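Local coordinates for DNA protection during starvation protein (Brevibacillus brevis, PDB 1N1Q) that probably oxidises iron(II) with hydrogen peroxide, stores the iron(III) mineral in a hollow twelve-subunit shell and protects DNA, at residues 19-24 with 76-81; 82-87 with 101-106. One frame throughout, in Å; residues are numbered along the deposited sequence.

Interaction 1. Residues 19-24 with 76-81; sequences NWVVLY and AASLEE
V21 and S78 meet where helix 4-33 passes the short helix 75-81, with their CA atoms 6.6 Å apart. The CB of each residue points toward the other helix. Followed outward from its backbone, every side-chain atom of V21 meets the same oxygen across this contact. V21 CB lies 3.5 Å from S78 OG, and the oxygen stands roughly on the continuation of the valine's CA-CB bond. V21 CG1, held anti to the backbone N (chi1 177°), is also 3.5 Å from S78 OG and rests at 4.0 Å from S78 CB. V21 CG2 approaches the same S78 OG to 3.7 Å. These near-equal distances place the hydroxyl oxygen over the fork of the valine, while the serine's C-O bond lies across it, with S78 CB beside CG1.

The next residue adds a looser touch: V22 CG2 comes to 4.2 Å from the carbonyl oxygen S78 O, alongside the short helix. S78 OG sits beside its own backbone N (chi1 -69°), which turns it back toward the start of the helix, where it hydrogen-bonds T74 O.

Helix 75-81 interrupts the link between the second and third long helices of the ferritin-like bundle, and this contact lays it on the first. A second subunit completes the surroundings: its L75 packs on V22 and S78, its V25 on V21, and the Y24 rings of the two chains stack. The contact therefore belongs to a subunit interface; V21 nevertheless lies about 13 Å from the nearest bound diiron unit, side chain to ligand.

All three touching residues are buried, and the two segments meet by van der Waals contact alone. Because the serine hydroxyl finds its hydrogen-bond acceptor on the residue just before its own helix, it can be buried against valine methyls without a polar mate on helix 4-33.

Interaction 2. Residues 82-87 with 101-106; sequences ASIKEA and VNDFVD
The carboxylate of D103 offers a face to I84. I84 CG2 stands 3.7 Å from D103 OD2, almost directly above that oxygen, and I84 CD1 hangs over the same face, nearer the root of the group, at 3.9 Å from D103 CB. The two side chains cross at a slant. At the opposite end of the carboxylate, a water hydrogen-bonds D103 OD1 at 2.9 Å; it is tilted out of the carboxylate plane by about 32°, to the side on which the isoleucine methyls lie. The water accepts from K85 N at 2.8 Å, so it bridges the backbone of the loop to the helix. D103 OD2 is engaged as well, in a salt bridge to K26 NZ, which also bonds K85 O. With both oxygens gripped, the rotation of the carboxylate should be well fixed.

The segment 82-87 is part of the long connection between the second and third helices of the ferritin-like four-helix bundle: irregular after helix 75-81, it runs over the flank of helix 93-120, while K26 comes from helix 4-33. Both branches of I84 reach D103, CG2 (anti to the backbone N) at the OD2 end and CD1, carried by CG1 beside that N (chi1 -57°), at the CB end. A serine in place of I84 lacks these methyls and would probably open a gap over the D103 face and beside L23.

One turn further along the helix, D106 presents its carboxylate obliquely to S83. S83 OG is 3.9 Å from D106 OD2, well above the plane of the group and too far for a hydrogen bond; the hydroxyl bonds E110 OE2 instead. From the loop, E86 turns away from helix 93-120 to the second subunit, where it hydrogen-bonds the backbone nitrogens of L75 and A76 of that chain.

How the interactions relate
From the N terminus, helix 4-33 supplies 19-24 first. The chain runs through helix 39-66 before helix 75-81 returns to it, so interaction 1 closes a loop of 51 residues. Interaction 2 opens with the next residue, A82, and closes on helix 93-120 after 13 intervening residues: the two are in series, neither nested nor crossed. They nevertheless touch. N19 OD1 probably accepts from both S83 N (2.8 Å) and I84 N (3.2 Å), and L23 packs against I84. The connection between helices 39-66 and 93-120 is thus fastened to the first and then to the third long helix, and both contacts border the second subunit.

Interaction 1. Residues 19-24 with 76-81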
ATOM      1  N   ASN A  19      -5.232  22.155 -20.483  1.00 12.64           N
ATOM      2  CA  ASN A  19      -4.001  22.930 -20.355  1.00 12.24           C
ATOM      3  C   ASN A  19      -3.114  22.404 -19.239  1.00 11.75           C
ATOM      4  O   ASN A  19      -1.909  22.239 -19.426  1.00 11.60           O
ATOM      5  CB  ASN A  19      -4.304  24.409 -20.097  1.00 12.20           C
ATOM      6  CG  ASN A  19      -4.641  25.164 -21.363  1.00 12.71           C
ATOM      7  OD1 ASN A  19      -4.227  24.774 -22.449  1.00 13.04           O
ATOM      8  ND2 ASN A  19      -5.373  26.265 -21.228  1.00 11.70           N
ATOM      9  N   TRP A  20      -3.707  22.145 -18.078  1.00 11.49           N
ATOM     10  CA  TRP A  20      -2.941  21.654 -16.945  1.00 11.41           C
ATOM     11  C   TRP A  20      -2.476  20.216 -17.088  1.00 11.37           C
ATOM     12  O   TRP A  20      -1.471  19.825 -16.487  1.00 11.64           O
ATOM     13  CB  TRP A  20      -3.724  21.863 -15.646  1.00 11.60           C
ATOM     14  CG  TRP A  20      -3.674  23.295 -15.217  1.00 11.24           C
ATOM     15  CD1 TRP A  20      -4.675  24.222 -15.309  1.00 10.66           C
ATOM     16  CD2 TRP A  20      -2.524  23.994 -14.731  1.00 11.16           C
ATOM     17  NE1 TRP A  20      -4.215  25.459 -14.916  1.00 12.27           N
ATOM     18  CE2 TRP A  20      -2.897  25.347 -14.557  1.00 11.76           C
ATOM     19  CE3 TRP A  20      -1.210  23.608 -14.429  1.00 12.74           C
ATOM     20  CZ2 TRP A  20      -2.004  26.317 -14.096  1.00 12.57           C
ATOM     21  CZ3 TRP A  20      -0.319  24.572 -13.970  1.00 12.91           C
ATOM     22  CH2 TRP A  20      -0.721  25.912 -13.810  1.00 12.84           C
ATOM     23  N   VAL A  21      -3.196  19.425 -17.875  1.00 11.03           N
ATOM     24  CA  VAL A  21      -2.779  18.044 -18.108  1.00 11.08           C
ATOM     25  C   VAL A  21      -1.516  18.127 -18.964  1.00 11.16           C
ATOM     26  O   VAL A  21      -0.563  17.386 -18.760  1.00 11.66           O
ATOM     27  CB  VAL A  21      -3.867  17.231 -18.852  1.00 10.01           C
ATOM     28  CG1 VAL A  21      -3.366  15.812 -19.151  1.00 10.89           C
ATOM     29  CG2 VAL A  21      -5.109  17.167 -18.012  1.00  7.12           C
ATOM     30  N   VAL A  22      -1.514  19.050 -19.919  1.00 11.91           N
ATOM     31  CA  VAL A  22      -0.343  19.251 -20.770  1.00 12.15           C
ATOM     32  C   VAL A  22       0.816  19.788 -19.916  1.00 12.48           C
ATOM     33  O   VAL A  22       1.942  19.285 -19.989  1.00 11.32           O
ATOM     34  CB  VAL A  22      -0.636  20.266 -21.914  1.00 12.22           C
ATOM     35  CG1 VAL A  22       0.673  20.738 -22.551  1.00 12.73           C
ATOM     36  CG2 VAL A  22      -1.530  19.622 -22.966  1.00 13.69           C
ATOM     37  N   LEU A  23       0.530  20.796 -19.096  1.00 12.00           N
ATOM     38  CA  LEU A  23       1.552  21.389 -18.238  1.00 12.40           C
ATOM     39  C   LEU A  23       2.141  20.423 -17.215  1.00 12.06           C
ATOM     40  O   LEU A  23       3.316  20.532 -16.870  1.00 11.22           O
ATOM     41  CB  LEU A  23       0.999  22.627 -17.524  1.00 12.76           C
ATOM     42  CG  LEU A  23       0.994  23.895 -18.390  1.00 14.63           C
ATOM     43  CD1 LEU A  23       0.160  24.982 -17.737  1.00 16.91           C
ATOM     44  CD2 LEU A  23       2.429  24.359 -18.601  1.00 15.91           C
ATOM     45  N   TYR A  24       1.342  19.475 -16.728  1.00 12.17           N
ATOM     46  CA  TYR A  24       1.854  18.515 -15.756  1.00 12.43           C
ATOM     47  C   TYR A  24       3.059  17.807 -16.368  1.00 12.17           C
ATOM     48  O   TYR A  24       4.080  17.601 -15.710  1.00 12.33           O
ATOM     49  CB  TYR A  24       0.778  17.490 -15.392  1.00 13.08           C
ATOM     50  CG  TYR A  24       1.259  16.415 -14.434  1.00 15.35           C
ATOM     51  CD1 TYR A  24       1.451  16.688 -13.076  1.00 18.12           C
ATOM     52  CD2 TYR A  24       1.518  15.125 -14.889  1.00 18.83           C
ATOM     53  CE1 TYR A  24       1.891  15.697 -12.197  1.00 20.14           C
ATOM     54  CE2 TYR A  24       1.959  14.131 -14.021  1.00 20.91           C
ATOM     55  CZ  TYR A  24       2.140  14.420 -12.679  1.00 22.37           C
ATOM     56  OH  TYR A  24       2.557  13.426 -11.821  1.00 28.05           O
ATOM     57  N   ALA A  76      -5.319  12.358 -25.476  1.00 14.04           N
ATOM     58  CA  ALA A  76      -5.734  12.743 -26.821  1.00 14.40           C
ATOM     59  C   ALA A  76      -6.614  13.985 -26.777  1.00 14.49           C
ATOM     60  O   ALA A  76      -6.378  14.949 -27.509  1.00 14.57           O
ATOM     61  CB  ALA A  76      -6.481  11.580 -27.488  1.00 14.46           C
ATOM     62  N   ALA A  77      -7.621  13.970 -25.908  1.00 14.40           N
ATOM     63  CA  ALA A  77      -8.533  15.110 -25.784  1.00 14.49           C
ATOM     64  C   ALA A  77      -7.828  16.326 -25.182  1.00 14.63           C
ATOM     65  O   ALA A  77      -8.146  17.468 -25.513  1.00 14.97           O
ATOM     66  CB  ALA A  77      -9.747  14.725 -24.926  1.00 13.99           C
ATOM     67  N   SER A  78      -6.868  16.084 -24.297  1.00 14.88           N
ATOM     68  CA  SER A  78      -6.133  17.184 -23.672  1.00 15.32           C
ATOM     69  C   SER A  78      -5.304  17.919 -24.714  1.00 15.78           C
ATOM     70  O   SER A  78      -5.295  19.152 -24.758  1.00 14.38           O
ATOM     71  CB  SER A  78      -5.217  16.662 -22.565  1.00 15.20           C
ATOM     72  OG  SER A  78      -5.977  16.193 -21.470  1.00 14.36           O
ATOM     73  N   LEU A  79      -4.603  17.150 -25.538  1.00 17.18           N
ATOM     74  CA  LEU A  79      -3.784  17.704 -26.611  1.00 18.72           C
ATOM     75  C   LEU A  79      -4.649  18.477 -27.589  1.00 19.47           C
ATOM     76  O   LEU A  79      -4.260  19.533 -28.082  1.00 19.45           O
ATOM     77  CB  LEU A  79      -3.077  16.580 -27.374  1.00 18.70           C
ATOM     78  CG  LEU A  79      -1.772  16.078 -26.769  1.00 20.27           C
ATOM     79  CD1 LEU A  79      -1.275  14.858 -27.526  1.00 21.53           C
ATOM     80  CD2 LEU A  79      -0.751  17.210 -26.825  1.00 20.89           C
ATOM     81  N   GLU A  80      -5.821  17.922 -27.866  1.00 20.61           N
ATOM     82  CA  GLU A  80      -6.768  18.510 -28.794  1.00 22.07           C
ATOM     83  C   GLU A  80      -7.301  19.866 -28.338  1.00 21.27           C
ATOM     84  O   GLU A  80      -7.372  20.808 -29.129  1.00 20.63           O
ATOM     85  CB  GLU A  80      -7.932  17.540 -28.998  1.00 23.54           C
ATOM     86  CG  GLU A  80      -9.022  18.076 -29.879  1.00 29.50           C
ATOM     87  CD  GLU A  80      -9.316  17.169 -31.039  1.00 37.67           C
ATOM     88  OE1 GLU A  80     -10.003  16.149 -30.832  1.00 43.73           O
ATOM     89  OE2 GLU A  80      -8.847  17.473 -32.159  1.00 42.94           O
ATOM     90  N   GLU A  81      -7.665  19.965 -27.063  1.00 19.97           N
ATOM     91  CA  GLU A  81      -8.246  21.189 -26.529  1.00 19.25           C
ATOM     92  C   GLU A  81      -7.294  22.203 -25.906  1.00 18.43           C
ATOM     93  O   GLU A  81      -7.626  23.382 -25.818  1.00 17.98           O
ATOM     94  CB  GLU A  81      -9.332  20.827 -25.511  1.00 19.51           C
ATOM     95  CG  GLU A  81     -10.487  20.015 -26.083  1.00 22.74           C
ATOM     96  CD  GLU A  81     -11.147  20.699 -27.265  1.00 25.25           C
ATOM     97  OE1 GLU A  81     -11.271  21.935 -27.231  1.00 26.46           O
ATOM     98  OE2 GLU A  81     -11.550  20.004 -28.223  1.00 29.70           O
TER

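Interaction 2. Residues 82-87 with 101-106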
ATOM      1  N   ALA A  82      -6.119  21.757 -25.477  1.00 17.13           N
ATOM      2  CA  ALA A  82      -5.161  22.664 -24.844  1.00 16.29           C
ATOM      3  C   ALA A  82      -4.635  23.754 -25.772  1.00 15.55           C
ATOM      4  O   ALA A  82      -4.430  23.527 -26.968  1.00 14.59           O
ATOM      5  CB  ALA A  82      -3.985  21.869 -24.281  1.00 15.97           C
ATOM      6  N   SER A  83      -4.418  24.942 -25.210  1.00 14.51           N
ATOM      7  CA  SER A  83      -3.877  26.064 -25.964  1.00 15.31           C
ATOM      8  C   SER A  83      -2.381  26.104 -25.675  1.00 15.37           C
ATOM      9  O   SER A  83      -1.616  26.800 -26.342  1.00 15.79           O
ATOM     10  CB  SER A  83      -4.535  27.382 -25.536  1.00 15.25           C
ATOM     11  OG  SER A  83      -4.413  27.593 -24.148  1.00 17.14           O
ATOM     12  N   ILE A  84      -1.973  25.337 -24.669  1.00 15.77           N
ATOM     13  CA  ILE A  84      -0.571  25.252 -24.281  1.00 15.60           C
ATOM     14  C   ILE A  84       0.188  24.238 -25.161  1.00 15.97           C
ATOM     15  O   ILE A  84      -0.294  23.130 -25.380  1.00 15.40           O
ATOM     16  CB  ILE A  84      -0.447  24.840 -22.791  1.00 16.32           C
ATOM     17  CG1 ILE A  84      -1.218  25.842 -21.921  1.00 16.38           C
ATOM     18  CG2 ILE A  84       1.024  24.727 -22.405  1.00 16.30           C
ATOM     19  CD1 ILE A  84      -0.448  26.426 -20.777  1.00 18.54           C
ATOM     20  N   LYS A  85       1.361  24.625 -25.678  1.00 16.12           N
ATOM     21  CA  LYS A  85       2.189  23.744 -26.523  1.00 17.68           C
ATOM     22  C   LYS A  85       3.136  22.911 -25.652  1.00 16.25           C
ATOM     23  O   LYS A  85       3.488  23.321 -24.550  1.00 15.41           O
ATOM     24  CB  LYS A  85       3.032  24.561 -27.521  1.00 18.08           C
ATOM     25  CG  LYS A  85       2.251  25.480 -28.448  1.00 23.27           C
ATOM     26  CD  LYS A  85       1.274  24.730 -29.335  1.00 26.74           C
ATOM     27  CE  LYS A  85       0.775  25.641 -30.452  1.00 31.83           C
ATOM     28  NZ  LYS A  85      -0.401  25.076 -31.178  1.00 33.92           N
ATOM     29  N   GLU A  86       3.551  21.752 -26.160  1.00 15.78           N
ATOM     30  CA  GLU A  86       4.448  20.865 -25.426  1.00 15.93           C
ATOM     31  C   GLU A  86       5.878  21.350 -25.595  1.00 16.47           C
ATOM     32  O   GLU A  86       6.170  22.129 -26.504  1.00 15.92           O
ATOM     33  CB  GLU A  86       4.289  19.429 -25.937  1.00 15.37           C
ATOM     34  CG  GLU A  86       2.842  18.949 -25.861  1.00 14.12           C
ATOM     35  CD  GLU A  86       2.726  17.459 -25.630  1.00 13.54           C
ATOM     36  OE1 GLU A  86       2.714  16.692 -26.613  1.00 12.65           O
ATOM     37  OE2 GLU A  86       2.658  17.058 -24.450  1.00 12.86           O
ATOM     38  N   ALA A  87       6.763  20.915 -24.708  1.00 17.67           N
ATOM     39  CA  ALA A  87       8.157  21.325 -24.776  1.00 19.31           C
ATOM     40  C   ALA A  87       8.788  20.837 -26.077  1.00 20.77           C
ATOM     41  O   ALA A  87       8.323  19.874 -26.680  1.00 20.00           O
ATOM     42  CB  ALA A  87       8.924  20.765 -23.581  1.00 19.00           C
ATOM     43  N   VAL A 101       6.840  31.397 -18.139  1.00 13.97           N
ATOM     44  CA  VAL A 101       6.323  32.757 -18.036  1.00 14.40           C
ATOM     45  C   VAL A 101       5.308  32.987 -19.159  1.00 14.08           C
ATOM     46  O   VAL A 101       4.212  33.482 -18.909  1.00 13.45           O
ATOM     47  CB  VAL A 101       7.450  33.808 -18.147  1.00 14.88           C
ATOM     48  CG1 VAL A 101       6.854  35.201 -18.358  1.00 15.62           C
ATOM     49  CG2 VAL A 101       8.296  33.793 -16.876  1.00 16.35           C
ATOM     50  N   ASN A 102       5.674  32.607 -20.384  1.00 13.69           N
ATOM     51  CA  ASN A 102       4.781  32.772 -21.526  1.00 14.30           C
ATOM     52  C   ASN A 102       3.479  31.998 -21.327  1.00 13.97           C
ATOM     53  O   ASN A 102       2.397  32.529 -21.550  1.00 13.72           O
ATOM     54  CB  ASN A 102       5.440  32.297 -22.825  1.00 14.61           C
ATOM     55  CG  ASN A 102       6.597  33.176 -23.249  1.00 16.51           C
ATOM     56  OD1 ASN A 102       6.685  34.339 -22.853  1.00 18.44           O
ATOM     57  ND2 ASN A 102       7.486  32.628 -24.069  1.00 18.18           N
ATOM     58  N   ASP A 103       3.589  30.741 -20.909  1.00 13.45           N
ATOM     59  CA  ASP A 103       2.408  29.913 -20.694  1.00 13.54           C
ATOM     60  C   ASP A 103       1.504  30.475 -19.598  1.00 13.23           C
ATOM     61  O   ASP A 103       0.286  30.592 -19.779  1.00 12.46           O
ATOM     62  CB  ASP A 103       2.822  28.479 -20.344  1.00 13.95           C
ATOM     63  CG  ASP A 103       3.446  27.750 -21.524  1.00 13.38           C
ATOM     64  OD1 ASP A 103       3.389  28.279 -22.651  1.00 13.31           O
ATOM     65  OD2 ASP A 103       3.985  26.651 -21.320  1.00 13.18           O
ATOM     66  N   PHE A 104       2.094  30.815 -18.456  1.00 13.47           N
ATOM     67  CA  PHE A 104       1.304  31.365 -17.357  1.00 13.33           C
ATOM     68  C   PHE A 104       0.631  32.673 -17.762  1.00 13.58           C
ATOM     69  O   PHE A 104      -0.504  32.944 -17.375  1.00 13.69           O
ATOM     70  CB  PHE A 104       2.181  31.588 -16.123  1.00 13.46           C
ATOM     71  CG  PHE A 104       2.492  30.327 -15.351  1.00 13.94           C
ATOM     72  CD1 PHE A 104       3.165  30.396 -14.130  1.00 14.36           C
ATOM     73  CD2 PHE A 104       2.102  29.077 -15.827  1.00 13.72           C
ATOM     74  CE1 PHE A 104       3.446  29.240 -13.400  1.00 15.20           C
ATOM     75  CE2 PHE A 104       2.381  27.917 -15.101  1.00 13.63           C
ATOM     76  CZ  PHE A 104       3.047  27.993 -13.893  1.00 13.75           C
ATOM     77  N   VAL A 105       1.329  33.484 -18.545  1.00 14.16           N
ATOM     78  CA  VAL A 105       0.758  34.745 -19.000  1.00 15.66           C
ATOM     79  C   VAL A 105      -0.451  34.459 -19.893  1.00 16.46           C
ATOM     80  O   VAL A 105      -1.476  35.129 -19.790  1.00 16.51           O
ATOM     81  CB  VAL A 105       1.797  35.591 -19.777  1.00 15.67           C
ATOM     82  CG1 VAL A 105       1.134  36.834 -20.373  1.00 16.51           C
ATOM     83  CG2 VAL A 105       2.916  36.009 -18.845  1.00 14.01           C
ATOM     84  N   ASP A 106      -0.325  33.452 -20.754  1.00 17.19           N
ATOM     85  CA  ASP A 106      -1.413  33.077 -21.644  1.00 17.99           C
ATOM     86  C   ASP A 106      -2.606  32.594 -20.805  1.00 17.27           C
ATOM     87  O   ASP A 106      -3.747  33.006 -21.031  1.00 17.31           O
ATOM     88  CB  ASP A 106      -0.939  31.978 -22.597  1.00 18.80           C
ATOM     89  CG  ASP A 106      -1.900  31.748 -23.751  1.00 23.65           C
ATOM     90  OD1 ASP A 106      -2.546  32.722 -24.178  1.00 31.74           O
ATOM     91  OD2 ASP A 106      -1.976  30.602 -24.236  1.00 29.53           O
TER
HETATM   92  O   HOH W   1       2.758  27.036 -25.150  1.00 12.91           O